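Local coordinates for protein ornithine cyclodeaminase (Methanococcus maripaludis S2, PDB 3C2Q) that catalyses the NAD-dependent conversion of L-ornithine to L-proline with release of ammonia, as an archaeal ornithine cyclodeaminase, at residues H32-K37 / I84-P89; N209-A214 / G251-V256; I138-G143 / M276-S281. All blocks are in the same frame, centred on the assembly; numbering follows the deposited sequence.

Contact 1. Residues H32-K37 / I84-P89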
ATOM      1  N   HIS B  32     -22.405  -7.043 -18.235  1.00 20.25           N
ATOM      2  CA  HIS B  32     -23.806  -7.245 -17.855  1.00 21.29           C
ATOM      3  C   HIS B  32     -24.603  -8.110 -18.848  1.00 22.17           C
ATOM      4  O   HIS B  32     -24.304  -8.111 -20.041  1.00 22.06           O
ATOM      5  CB  HIS B  32     -24.508  -5.896 -17.714  1.00 21.26           C
ATOM      6  CG  HIS B  32     -23.763  -4.897 -16.875  1.00 22.36           C
ATOM      7  ND1 HIS B  32     -23.424  -5.131 -15.558  1.00 21.88           N
ATOM      8  CD2 HIS B  32     -23.336  -3.646 -17.158  1.00 20.15           C
ATOM      9  CE1 HIS B  32     -22.798  -4.070 -15.074  1.00 21.47           C
ATOM     10  NE2 HIS B  32     -22.716  -3.160 -16.032  1.00 21.91           N
ATOM     11  N   PRO B  33     -25.647  -8.816 -18.355  1.00 23.32           N
ATOM     12  CA  PRO B  33     -26.546  -9.530 -19.274  1.00 24.08           C
ATOM     13  C   PRO B  33     -27.094  -8.578 -20.313  1.00 24.18           C
ATOM     14  O   PRO B  33     -27.486  -7.445 -20.009  1.00 24.19           O
ATOM     15  CB  PRO B  33     -27.680 -10.076 -18.378  1.00 24.17           C
ATOM     16  CG  PRO B  33     -27.356  -9.668 -16.965  1.00 24.71           C
ATOM     17  CD  PRO B  33     -26.002  -8.995 -16.936  1.00 23.91           C
ATOM     18  N   THR B  34     -27.067  -9.011 -21.560  1.00 25.39           N
ATOM     19  CA  THR B  34     -27.469  -8.123 -22.667  1.00 26.77           C
ATOM     20  C   THR B  34     -28.503  -8.871 -23.532  1.00 27.92           C
ATOM     21  O   THR B  34     -28.389 -10.092 -23.703  1.00 27.74           O
ATOM     22  CB  THR B  34     -26.229  -7.720 -23.506  1.00 27.27           C
ATOM     23  OG1 THR B  34     -25.284  -7.044 -22.651  1.00 26.36           O
ATOM     24  CG2 THR B  34     -26.611  -6.807 -24.727  1.00 26.41           C
ATOM     25  N   HIS B  35     -29.505  -8.147 -24.042  1.00 28.89           N
ATOM     26  CA  HIS B  35     -30.446  -8.733 -25.005  1.00 30.65           C
ATOM     27  C   HIS B  35     -30.325  -7.978 -26.313  1.00 30.21           C
ATOM     28  O   HIS B  35     -29.980  -6.790 -26.310  1.00 30.56           O
ATOM     29  CB  HIS B  35     -31.889  -8.680 -24.494  1.00 31.04           C
ATOM     30  CG  HIS B  35     -32.110  -9.411 -23.205  1.00 34.84           C
ATOM     31  ND1 HIS B  35     -33.241  -9.240 -22.445  1.00 39.73           N
ATOM     32  CD2 HIS B  35     -31.342 -10.299 -22.530  1.00 39.00           C
ATOM     33  CE1 HIS B  35     -33.172  -9.998 -21.363  1.00 40.03           C
ATOM     34  NE2 HIS B  35     -32.023 -10.643 -21.386  1.00 40.01           N
ATOM     35  N   VAL B  36     -30.557  -8.674 -27.427  1.00 29.85           N
ATOM     36  CA  VAL B  36     -30.516  -8.041 -28.751  1.00 29.97           C
ATOM     37  C   VAL B  36     -31.847  -8.241 -29.517  1.00 30.24           C
ATOM     38  O   VAL B  36     -32.448  -9.301 -29.462  1.00 29.66           O
ATOM     39  CB  VAL B  36     -29.352  -8.565 -29.614  1.00 29.71           C
ATOM     40  CG1 VAL B  36     -28.010  -7.990 -29.115  1.00 32.00           C
ATOM     41  CG2 VAL B  36     -29.325 -10.119 -29.636  1.00 28.56           C
ATOM     42  N   LYS B  37     -32.297  -7.210 -30.216  1.00 31.36           N
ATOM     43  CA  LYS B  37     -33.562  -7.315 -30.945  1.00 32.84           C
ATOM     44  C   LYS B  37     -33.283  -7.782 -32.361  1.00 32.42           C
ATOM     45  O   LYS B  37     -32.589  -7.114 -33.138  1.00 32.00           O
ATOM     46  CB  LYS B  37     -34.312  -5.988 -30.952  1.00 33.27           C
ATOM     47  CG  LYS B  37     -35.784  -6.139 -31.356  1.00 35.39           C
ATOM     48  CD  LYS B  37     -36.545  -4.865 -31.164  1.00 37.77           C
ATOM     49  CE  LYS B  37     -37.969  -4.986 -31.697  1.00 41.24           C
ATOM     50  NZ  LYS B  37     -38.809  -3.886 -31.133  1.00 40.86           N
ATOM     51  N   ILE B  84     -30.401  -2.913 -28.584  1.00 31.29           N
ATOM     52  CA  ILE B  84     -29.803  -3.639 -27.446  1.00 31.75           C
ATOM     53  C   ILE B  84     -30.372  -3.155 -26.123  1.00 31.18           C
ATOM     54  O   ILE B  84     -30.750  -1.990 -25.988  1.00 31.33           O
ATOM     55  CB  ILE B  84     -28.243  -3.583 -27.431  1.00 31.73           C
ATOM     56  CG1 ILE B  84     -27.740  -2.262 -26.883  1.00 33.18           C
ATOM     57  CG2 ILE B  84     -27.649  -3.786 -28.830  1.00 31.66           C
ATOM     58  CD1 ILE B  84     -26.314  -2.334 -26.338  1.00 35.97           C
ATOM     59  N   ARG B  85     -30.427  -4.074 -25.163  1.00 31.18           N
ATOM     60  CA  ARG B  85     -30.917  -3.815 -23.815  1.00 31.01           C
ATOM     61  C   ARG B  85     -29.913  -4.442 -22.825  1.00 29.90           C
ATOM     62  O   ARG B  85     -29.693  -5.657 -22.846  1.00 28.88           O
ATOM     63  CB  ARG B  85     -32.286  -4.462 -23.703  1.00 31.83           C
ATOM     64  CG  ARG B  85     -33.012  -4.346 -22.402  1.00 35.66           C
ATOM     65  CD  ARG B  85     -34.477  -4.852 -22.609  1.00 40.18           C
ATOM     66  NE  ARG B  85     -34.621  -6.311 -22.715  1.00 43.39           N
ATOM     67  CZ  ARG B  85     -35.744  -6.931 -23.103  1.00 45.36           C
ATOM     68  NH1 ARG B  85     -36.819  -6.226 -23.430  1.00 47.23           N
ATOM     69  NH2 ARG B  85     -35.808  -8.251 -23.167  1.00 45.95           N
ATOM     70  N   VAL B  86     -29.285  -3.605 -21.995  1.00 29.02           N
ATOM     71  CA  VAL B  86     -28.231  -4.064 -21.075  1.00 28.71           C
ATOM     72  C   VAL B  86     -28.792  -3.951 -19.663  1.00 29.48           C
ATOM     73  O   VAL B  86     -29.327  -2.904 -19.305  1.00 29.87           O
ATOM     74  CB  VAL B  86     -26.947  -3.194 -21.188  1.00 28.55           C
ATOM     75  CG1 VAL B  86     -25.820  -3.741 -20.262  1.00 27.79           C
ATOM     76  CG2 VAL B  86     -26.435  -3.097 -22.666  1.00 26.67           C
HETATM   77  N   MSE B  87     -28.674  -5.012 -18.874  1.00 30.27           N
HETATM   78  CA  MSE B  87     -29.267  -5.082 -17.523  1.00 32.34           C
HETATM   79  C   MSE B  87     -28.200  -5.087 -16.431  1.00 31.37           C
HETATM   80  O   MSE B  87     -27.761  -6.146 -16.020  1.00 29.35           O
HETATM   81  CB  MSE B  87     -30.065  -6.374 -17.372  1.00 33.07           C
HETATM   82  CG  MSE B  87     -31.561  -6.212 -17.485  1.00 44.45           C
HETATM   83 SE   MSE B  87     -32.086  -6.053 -19.364  1.00 65.08          SE
HETATM   84  CE  MSE B  87     -31.048  -7.548 -20.132  1.00 58.00           C
ATOM     85  N   PRO B  88     -27.765  -3.905 -15.974  1.00 32.38           N
ATOM     86  CA  PRO B  88     -26.735  -3.902 -14.927  1.00 33.56           C
ATOM     87  C   PRO B  88     -27.373  -4.282 -13.585  1.00 35.05           C
ATOM     88  O   PRO B  88     -28.603  -4.457 -13.534  1.00 34.56           O
ATOM     89  CB  PRO B  88     -26.230  -2.458 -14.937  1.00 33.51           C
ATOM     90  CG  PRO B  88     -27.357  -1.656 -15.477  1.00 33.54           C
ATOM     91  CD  PRO B  88     -28.174  -2.545 -16.367  1.00 31.88           C
ATOM     92  N   PRO B  89     -26.560  -4.479 -12.521  1.00 36.48           N
ATOM     93  CA  PRO B  89     -27.169  -4.747 -11.205  1.00 37.80           C
ATOM     94  C   PRO B  89     -28.150  -3.657 -10.766  1.00 39.78           C
ATOM     95  O   PRO B  89     -27.958  -2.472 -11.086  1.00 38.77           O
ATOM     96  CB  PRO B  89     -25.966  -4.773 -10.258  1.00 37.54           C
ATOM     97  CG  PRO B  89     -24.815  -5.215 -11.130  1.00 37.31           C
ATOM     98  CD  PRO B  89     -25.081  -4.523 -12.458  1.00 36.39           C
TER
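His35 and Arg85 form a hydrogen-bonded pair on two antiparallel strands, and polar bonds join them twice over. In the backbone, His35 N gives a 2.8 Å bond to Arg85 O, returned from Arg85 N to His35 O. In the side chains, the ring nitrogen ND1 of His35 accepts from Arg85 NH2 at 2.8 Å and, less straight, from Arg85 NE at 3.2 Å. The guanidinium, brought round by a bend at chi3 (75°), turns its NE and NH2 edge to this one nitrogen, with the two flat groups inclined at 72°; Trp42 also meets it, by cation-pi. As an acceptor, ND1 should carry no proton here. One further backbone bond, Met87 N to Pro33 O, closes the far side of the Thr34-Val86 non-hydrogen-bonded pair.

Contacts over ring faces form a second group. The methyl CE of the selenomethionine Met87 sits 3.4 Å from the centroid of the His35 ring, a CH-pi contact almost on the ring normal. An alanine in place of His35 would probably leave Arg85 NE and NH2 without the ND1 acceptor and the Met87 methyl without its platform. Similarly, Pro88 CB covers a face of His32, whose ND1 is held by Ser295.

Apolar packing lies on the Thr34, Val36, Ile84 and Val86 side, where Val36 CG1 meets Ile84 CG2 at 4.2 Å; Leu78 and Ile54 continue this layer. The arrangement is an antiparallel beta ladder in which strand 84-86, outermost within this chain's mixed sheet, pairs with strand 34-38.

Contact 2. Residues N209-A214 / G251-V256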
ATOM      1  N   ASN B 209       9.057 -32.123  -7.589  1.00 22.71           N
ATOM      2  CA  ASN B 209       9.705 -33.391  -8.037  1.00 24.04           C
ATOM      3  C   ASN B 209       8.817 -34.595  -7.724  1.00 23.91           C
ATOM      4  O   ASN B 209       8.626 -35.482  -8.552  1.00 25.20           O
ATOM      5  CB  ASN B 209      11.081 -33.532  -7.389  1.00 23.69           C
ATOM      6  CG  ASN B 209      12.004 -34.432  -8.192  1.00 25.78           C
ATOM      7  OD1 ASN B 209      11.956 -34.416  -9.420  1.00 26.51           O
ATOM      8  ND2 ASN B 209      12.855 -35.202  -7.510  1.00 23.49           N
ATOM      9  N   ALA B 210       8.210 -34.582  -6.546  1.00 24.60           N
ATOM     10  CA  ALA B 210       7.330 -35.658  -6.105  1.00 24.41           C
ATOM     11  C   ALA B 210       6.088 -35.791  -6.970  1.00 24.81           C
ATOM     12  O   ALA B 210       5.668 -36.916  -7.323  1.00 23.33           O
ATOM     13  CB  ALA B 210       6.973 -35.487  -4.603  1.00 24.52           C
ATOM     14  N   ILE B 211       5.517 -34.654  -7.383  1.00 23.54           N
ATOM     15  CA  ILE B 211       4.337 -34.690  -8.228  1.00 22.50           C
ATOM     16  C   ILE B 211       4.715 -35.078  -9.667  1.00 22.92           C
ATOM     17  O   ILE B 211       3.977 -35.857 -10.283  1.00 23.98           O
ATOM     18  CB  ILE B 211       3.493 -33.356  -8.206  1.00 23.00           C
ATOM     19  CG1 ILE B 211       3.073 -32.993  -6.764  1.00 23.61           C
ATOM     20  CG2 ILE B 211       2.232 -33.461  -9.099  1.00 20.60           C
ATOM     21  CD1 ILE B 211       2.227 -34.057  -6.060  1.00 22.82           C
ATOM     22  N   ASN B 212       5.809 -34.527 -10.198  1.00 21.52           N
ATOM     23  CA  ASN B 212       6.320 -34.940 -11.496  1.00 23.14           C
ATOM     24  C   ASN B 212       6.527 -36.467 -11.534  1.00 23.90           C
ATOM     25  O   ASN B 212       6.077 -37.117 -12.460  1.00 23.15           O
ATOM     26  CB  ASN B 212       7.622 -34.235 -11.836  1.00 22.51           C
ATOM     27  CG  ASN B 212       7.398 -32.780 -12.273  1.00 24.31           C
ATOM     28  OD1 ASN B 212       6.256 -32.345 -12.430  1.00 22.20           O
ATOM     29  ND2 ASN B 212       8.476 -32.044 -12.457  1.00 21.10           N
ATOM     30  N   ASP B 213       7.142 -37.004 -10.485  1.00 25.21           N
ATOM     31  CA  ASP B 213       7.381 -38.458 -10.349  1.00 26.61           C
ATOM     32  C   ASP B 213       6.086 -39.254 -10.322  1.00 26.93           C
ATOM     33  O   ASP B 213       5.915 -40.248 -11.056  1.00 26.94           O
ATOM     34  CB  ASP B 213       8.227 -38.744  -9.101  1.00 27.35           C
ATOM     35  CG  ASP B 213       8.779 -40.191  -9.082  1.00 31.77           C
ATOM     36  OD1 ASP B 213       8.979 -40.756 -10.164  1.00 34.03           O
ATOM     37  OD2 ASP B 213       9.012 -40.730  -7.996  1.00 35.09           O
ATOM     38  N   ALA B 214       5.136 -38.802  -9.514  1.00 26.99           N
ATOM     39  CA  ALA B 214       3.844 -39.459  -9.454  1.00 27.39           C
ATOM     40  C   ALA B 214       3.116 -39.411 -10.787  1.00 27.64           C
ATOM     41  O   ALA B 214       2.355 -40.337 -11.106  1.00 28.02           O
ATOM     42  CB  ALA B 214       2.976 -38.869  -8.340  1.00 26.47           C
ATOM     43  N   GLY B 251       9.171 -25.052 -12.802  1.00 30.66           N
ATOM     44  CA  GLY B 251       8.751 -26.417 -12.548  1.00 29.10           C
ATOM     45  C   GLY B 251       7.255 -26.580 -12.468  1.00 29.10           C
ATOM     46  O   GLY B 251       6.732 -26.923 -11.395  1.00 30.57           O
ATOM     47  N   PRO B 252       6.535 -26.385 -13.601  1.00 26.89           N
ATOM     48  CA  PRO B 252       5.105 -26.530 -13.452  1.00 25.49           C
ATOM     49  C   PRO B 252       4.834 -28.017 -13.299  1.00 24.87           C
ATOM     50  O   PRO B 252       5.456 -28.810 -14.002  1.00 24.45           O
ATOM     51  CB  PRO B 252       4.549 -26.051 -14.805  1.00 25.22           C
ATOM     52  CG  PRO B 252       5.630 -26.310 -15.754  1.00 26.29           C
ATOM     53  CD  PRO B 252       6.934 -26.105 -14.988  1.00 25.66           C
ATOM     54  N   ILE B 253       3.903 -28.386 -12.440  1.00 23.23           N
ATOM     55  CA  ILE B 253       3.497 -29.784 -12.322  1.00 23.22           C
ATOM     56  C   ILE B 253       2.611 -30.194 -13.509  1.00 23.87           C
ATOM     57  O   ILE B 253       2.120 -29.337 -14.265  1.00 23.46           O
ATOM     58  CB  ILE B 253       2.804 -30.063 -10.953  1.00 23.18           C
ATOM     59  CG1 ILE B 253       1.634 -29.090 -10.742  1.00 24.26           C
ATOM     60  CG2 ILE B 253       3.860 -29.981  -9.833  1.00 21.77           C
ATOM     61  CD1 ILE B 253       0.596 -29.515  -9.734  1.00 24.77           C
ATOM     62  N   PRO B 254       2.448 -31.511 -13.724  1.00 24.19           N
ATOM     63  CA  PRO B 254       1.762 -31.899 -14.959  1.00 23.79           C
ATOM     64  C   PRO B 254       0.332 -31.363 -15.095  1.00 22.98           C
ATOM     65  O   PRO B 254      -0.125 -31.171 -16.219  1.00 23.89           O
ATOM     66  CB  PRO B 254       1.811 -33.440 -14.916  1.00 23.88           C
ATOM     67  CG  PRO B 254       3.029 -33.749 -14.013  1.00 24.08           C
ATOM     68  CD  PRO B 254       2.938 -32.681 -12.958  1.00 24.34           C
ATOM     69  N   ASP B 255      -0.360 -31.093 -13.989  1.00 21.60           N
ATOM     70  CA  ASP B 255      -1.733 -30.586 -14.053  1.00 22.38           C
ATOM     71  C   ASP B 255      -1.864 -29.160 -14.658  1.00 22.10           C
ATOM     72  O   ASP B 255      -2.957 -28.743 -15.038  1.00 22.64           O
ATOM     73  CB  ASP B 255      -2.391 -30.573 -12.657  1.00 21.56           C
ATOM     74  CG  ASP B 255      -2.409 -31.955 -11.977  1.00 24.10           C
ATOM     75  OD1 ASP B 255      -3.520 -32.429 -11.630  1.00 24.27           O
ATOM     76  OD2 ASP B 255      -1.325 -32.521 -11.754  1.00 23.10           O
ATOM     77  N   VAL B 256      -0.757 -28.423 -14.731  1.00 22.72           N
ATOM     78  CA  VAL B 256      -0.783 -27.012 -15.123  1.00 23.15           C
ATOM     79  C   VAL B 256      -1.038 -26.880 -16.630  1.00 24.02           C
ATOM     80  O   VAL B 256      -0.417 -27.605 -17.429  1.00 24.39           O
ATOM     81  CB  VAL B 256       0.551 -26.336 -14.701  1.00 23.50           C
ATOM     82  CG1 VAL B 256       0.759 -24.975 -15.414  1.00 24.45           C
ATOM     83  CG2 VAL B 256       0.560 -26.150 -13.152  1.00 22.72           C
TER
HETATM   84  O   HOH W   1       7.901 -29.635 -14.209  1.00 32.44           O
HETATM   85  O   HOH W   2       5.609 -31.593 -15.147  1.00 33.47           O
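Pro252 O receives two water hydrogen bonds, and both waters lead to the amide of Asn212. The first water donates to Pro252 O at 2.6 Å and accepts from Asn212 ND2 at 3.0 Å. The second donates to both oxygens, reaching Asn212 OD1 at 2.9 Å and Pro252 O at 3.0 Å. Both ends of one carboxamide are thus tied through solvent to one carbonyl. What decides which end is ND2 is its bond to Ser20 O of the third subunit, since a carbonyl needs an N-H; the roles of the two waters follow from it. Asn212 CG stands anti to its own carbonyl carbon (chi1 -76°), and this brings the amide from the flank of helix 203-214 toward the loop.

Direct contact is mostly apolar. Asn212 OD1 lies 3.4 Å from Pro254 CD, so the oxygen meets both a water and the proline ring. One residue earlier on the helix, buried Ile211 offers its CB and CG2 to Ile253; the CB of Ile211 is 3.8 Å from CG2 of Ile253, and the two branched chains pass at a slant. Ile211 CG2 also touches Pro254 CD at 4.0 Å. Ile253 opens a type I beta turn that ends at Val256, closed by Val256 N to Ile253 O, and its own N is bonded to Asn171 OD1. Asn171 probably binds NAD(+), as in relatives, and it also donates from ND2 to Gly251 O.

Chemically, then, the helix and the loop meet through an apolar patch between Ile211, Ile253 and Pro254 and a water-bridged polar one beside the third subunit. The water bridges satisfy Pro252 O without direct amide contact, while the same loop is bonded to a residue that probably binds NAD(+).

Contact 3. Residues I138-G143 / M276-S281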
ATOM      1  N   ILE B 138     -19.971 -22.229  -5.468  1.00 24.62           N
ATOM      2  CA  ILE B 138     -18.945 -21.219  -5.172  1.00 23.13           C
ATOM      3  C   ILE B 138     -17.655 -21.628  -5.848  1.00 22.76           C
ATOM      4  O   ILE B 138     -17.256 -22.791  -5.769  1.00 21.92           O
ATOM      5  CB  ILE B 138     -18.683 -21.109  -3.635  1.00 23.06           C
ATOM      6  CG1 ILE B 138     -19.964 -20.683  -2.906  1.00 23.29           C
ATOM      7  CG2 ILE B 138     -17.462 -20.135  -3.348  1.00 21.64           C
ATOM      8  CD1 ILE B 138     -19.864 -20.633  -1.350  1.00 24.26           C
ATOM      9  N   ALA B 139     -16.993 -20.674  -6.504  1.00 21.07           N
ATOM     10  CA  ALA B 139     -15.625 -20.903  -6.959  1.00 20.14           C
ATOM     11  C   ALA B 139     -14.650 -20.038  -6.142  1.00 19.79           C
ATOM     12  O   ALA B 139     -14.983 -18.902  -5.757  1.00 19.56           O
ATOM     13  CB  ALA B 139     -15.478 -20.582  -8.459  1.00 19.83           C
ATOM     14  N   ILE B 140     -13.464 -20.584  -5.904  1.00 18.74           N
ATOM     15  CA  ILE B 140     -12.360 -19.858  -5.245  1.00 19.57           C
ATOM     16  C   ILE B 140     -11.306 -19.573  -6.267  1.00 18.93           C
ATOM     17  O   ILE B 140     -10.912 -20.458  -7.066  1.00 18.77           O
ATOM     18  CB  ILE B 140     -11.696 -20.698  -4.097  1.00 19.36           C
ATOM     19  CG1 ILE B 140     -12.699 -21.035  -2.987  1.00 21.47           C
ATOM     20  CG2 ILE B 140     -10.418 -20.013  -3.538  1.00 19.80           C
ATOM     21  CD1 ILE B 140     -13.388 -19.834  -2.300  1.00 22.59           C
ATOM     22  N   VAL B 141     -10.816 -18.344  -6.234  1.00 18.18           N
ATOM     23  CA  VAL B 141      -9.686 -17.965  -7.049  1.00 18.53           C
ATOM     24  C   VAL B 141      -8.592 -17.642  -6.032  1.00 18.52           C
ATOM     25  O   VAL B 141      -8.820 -16.833  -5.128  1.00 18.33           O
ATOM     26  CB  VAL B 141     -10.056 -16.714  -7.919  1.00 19.71           C
ATOM     27  CG1 VAL B 141      -8.900 -16.248  -8.731  1.00 22.12           C
ATOM     28  CG2 VAL B 141     -11.241 -17.031  -8.857  1.00 20.19           C
ATOM     29  N   GLY B 142      -7.414 -18.255  -6.149  1.00 16.23           N
ATOM     30  CA  GLY B 142      -6.458 -18.094  -5.055  1.00 17.56           C
ATOM     31  C   GLY B 142      -5.003 -17.989  -5.450  1.00 17.51           C
ATOM     32  O   GLY B 142      -4.594 -18.541  -6.487  1.00 18.19           O
ATOM     33  N   GLY B 143      -4.225 -17.261  -4.653  1.00 16.92           N
ATOM     34  CA  GLY B 143      -2.775 -17.184  -4.873  1.00 16.96           C
ATOM     35  C   GLY B 143      -2.021 -17.852  -3.736  1.00 17.14           C
ATOM     36  O   GLY B 143      -2.612 -18.176  -2.698  1.00 17.72           O
HETATM   37  N   MSE B 276     -21.325 -17.520  -6.650  1.00 23.56           N
HETATM   38  CA  MSE B 276     -20.377 -16.643  -5.940  1.00 25.66           C
HETATM   39  C   MSE B 276     -18.945 -16.996  -6.297  1.00 22.17           C
HETATM   40  O   MSE B 276     -18.604 -18.174  -6.460  1.00 21.49           O
HETATM   41  CB  MSE B 276     -20.561 -16.756  -4.424  1.00 24.38           C
HETATM   42  CG  MSE B 276     -19.590 -15.886  -3.577  1.00 27.68           C
HETATM   43 SE   MSE B 276     -20.049 -16.147  -1.653  1.00 40.25          SE
HETATM   44  CE  MSE B 276     -19.994 -14.327  -0.984  1.00 33.30           C
ATOM     45  N   VAL B 277     -18.097 -15.973  -6.396  1.00 20.17           N
ATOM     46  CA  VAL B 277     -16.677 -16.197  -6.629  1.00 19.44           C
ATOM     47  C   VAL B 277     -15.928 -15.432  -5.545  1.00 18.86           C
ATOM     48  O   VAL B 277     -16.196 -14.253  -5.333  1.00 18.61           O
ATOM     49  CB  VAL B 277     -16.220 -15.712  -7.996  1.00 19.34           C
ATOM     50  CG1 VAL B 277     -14.657 -15.852  -8.102  1.00 17.74           C
ATOM     51  CG2 VAL B 277     -16.927 -16.519  -9.120  1.00 19.58           C
ATOM     52  N   ILE B 278     -15.082 -16.127  -4.798  1.00 18.95           N
ATOM     53  CA  ILE B 278     -14.280 -15.490  -3.759  1.00 18.85           C
ATOM     54  C   ILE B 278     -12.817 -15.507  -4.203  1.00 19.24           C
ATOM     55  O   ILE B 278     -12.252 -16.575  -4.456  1.00 18.39           O
ATOM     56  CB  ILE B 278     -14.395 -16.188  -2.394  1.00 19.75           C
ATOM     57  CG1 ILE B 278     -15.853 -16.226  -1.937  1.00 20.03           C
ATOM     58  CG2 ILE B 278     -13.516 -15.428  -1.356  1.00 18.57           C
ATOM     59  CD1 ILE B 278     -16.118 -16.981  -0.640  1.00 21.33           C
HETATM   60  N   MSE B 279     -12.221 -14.324  -4.313  1.00 18.49           N
HETATM   61  CA  MSE B 279     -10.862 -14.187  -4.828  1.00 20.46           C
HETATM   62  C   MSE B 279      -9.967 -13.914  -3.639  1.00 18.80           C
HETATM   63  O   MSE B 279     -10.266 -12.993  -2.870  1.00 16.65           O
HETATM   64  CB  MSE B 279     -10.778 -12.999  -5.787  1.00 20.07           C
HETATM   65  CG  MSE B 279     -11.663 -13.172  -7.011  1.00 23.27           C
HETATM   66 SE   MSE B 279     -12.114 -11.384  -7.704  1.00 31.64          SE
HETATM   67  CE  MSE B 279     -13.032 -12.094  -9.323  1.00 26.19           C
ATOM     68  N   LEU B 280      -8.899 -14.714  -3.471  1.00 17.46           N
ATOM     69  CA  LEU B 280      -8.080 -14.665  -2.246  1.00 17.61           C
ATOM     70  C   LEU B 280      -6.610 -14.379  -2.578  1.00 17.51           C
ATOM     71  O   LEU B 280      -5.900 -15.256  -3.075  1.00 16.43           O
ATOM     72  CB  LEU B 280      -8.162 -15.996  -1.476  1.00 18.39           C
ATOM     73  CG  LEU B 280      -9.548 -16.507  -1.041  1.00 19.10           C
ATOM     74  CD1 LEU B 280      -9.544 -17.975  -0.579  1.00 21.09           C
ATOM     75  CD2 LEU B 280     -10.015 -15.577   0.078  1.00 17.75           C
ATOM     76  N   SER B 281      -6.170 -13.145  -2.321  1.00 17.12           N
ATOM     77  CA  SER B 281      -4.749 -12.797  -2.437  1.00 18.31           C
ATOM     78  C   SER B 281      -4.092 -13.146  -3.787  1.00 19.03           C
ATOM     79  O   SER B 281      -3.062 -13.849  -3.840  1.00 19.21           O
ATOM     80  CB  SER B 281      -3.968 -13.482  -1.296  1.00 19.09           C
ATOM     81  OG  SER B 281      -2.761 -12.790  -1.106  1.00 25.44           O
TER
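At the centre of the parallel sheet of the Rossmann fold, strands 138-142 and 276-280 run side by side, their axes 17° from parallel. Ala139 N bonds to Met276 O, and Ile278 N to Ala139 O; Val141 N then bonds to Ile278 O and Leu280 N to Val141 O, the shortest at 2.7 Å. Gly143 N, bonded to Leu280 O at 3.1 Å, completes the last bridge, that of Gly142 with Leu280.

On one face, Ile140 lies alongside Ile278, pointing the same way. Its CG1 takes the place beside the backbone N (chi1 -61°) and chi2 then folds CD1 back over Ile278 CB at 3.8 Å, while CG2 meets Leu280 CD1 at 3.7 Å. Helix 112-133 covers this face through Met123 and Ile126. On the other face, Val141 CG2 touches Val277 CG1 at 3.7 Å, and Val141 CB rests on CG of the selenomethionine Met279; helix 283-292 packs here, with His285 on Val141.

Beyond the strand end, Ser281 OG bonds to Asp303 OD1. Asp303 and His285 probably bind NAD(+), as in relatives, consistent with the C-terminal ends of the parallel strands, where Rossmann folds bind the dinucleotide.

How the contacts relate
The contacts fall in two regions of the chain. Contact 1 comes first and is complete before the others begin; it belongs to the mixed beta-sheet of the first region, its centre about 26 Å from that of contact 3 and 44 Å from that of contact 2. The other two share the Rossmann region. Contact 3 joins strands far apart in sequence at the middle of the parallel sheet, and both segments of contact 2 fall between them, about 23 Å away centre to centre. None touches another. Contacts 2 and 3 each adjoin residues that probably bind NAD(+), as in relatives, whereas contact 1, in the beta-rich first region, lies apart from that probable site.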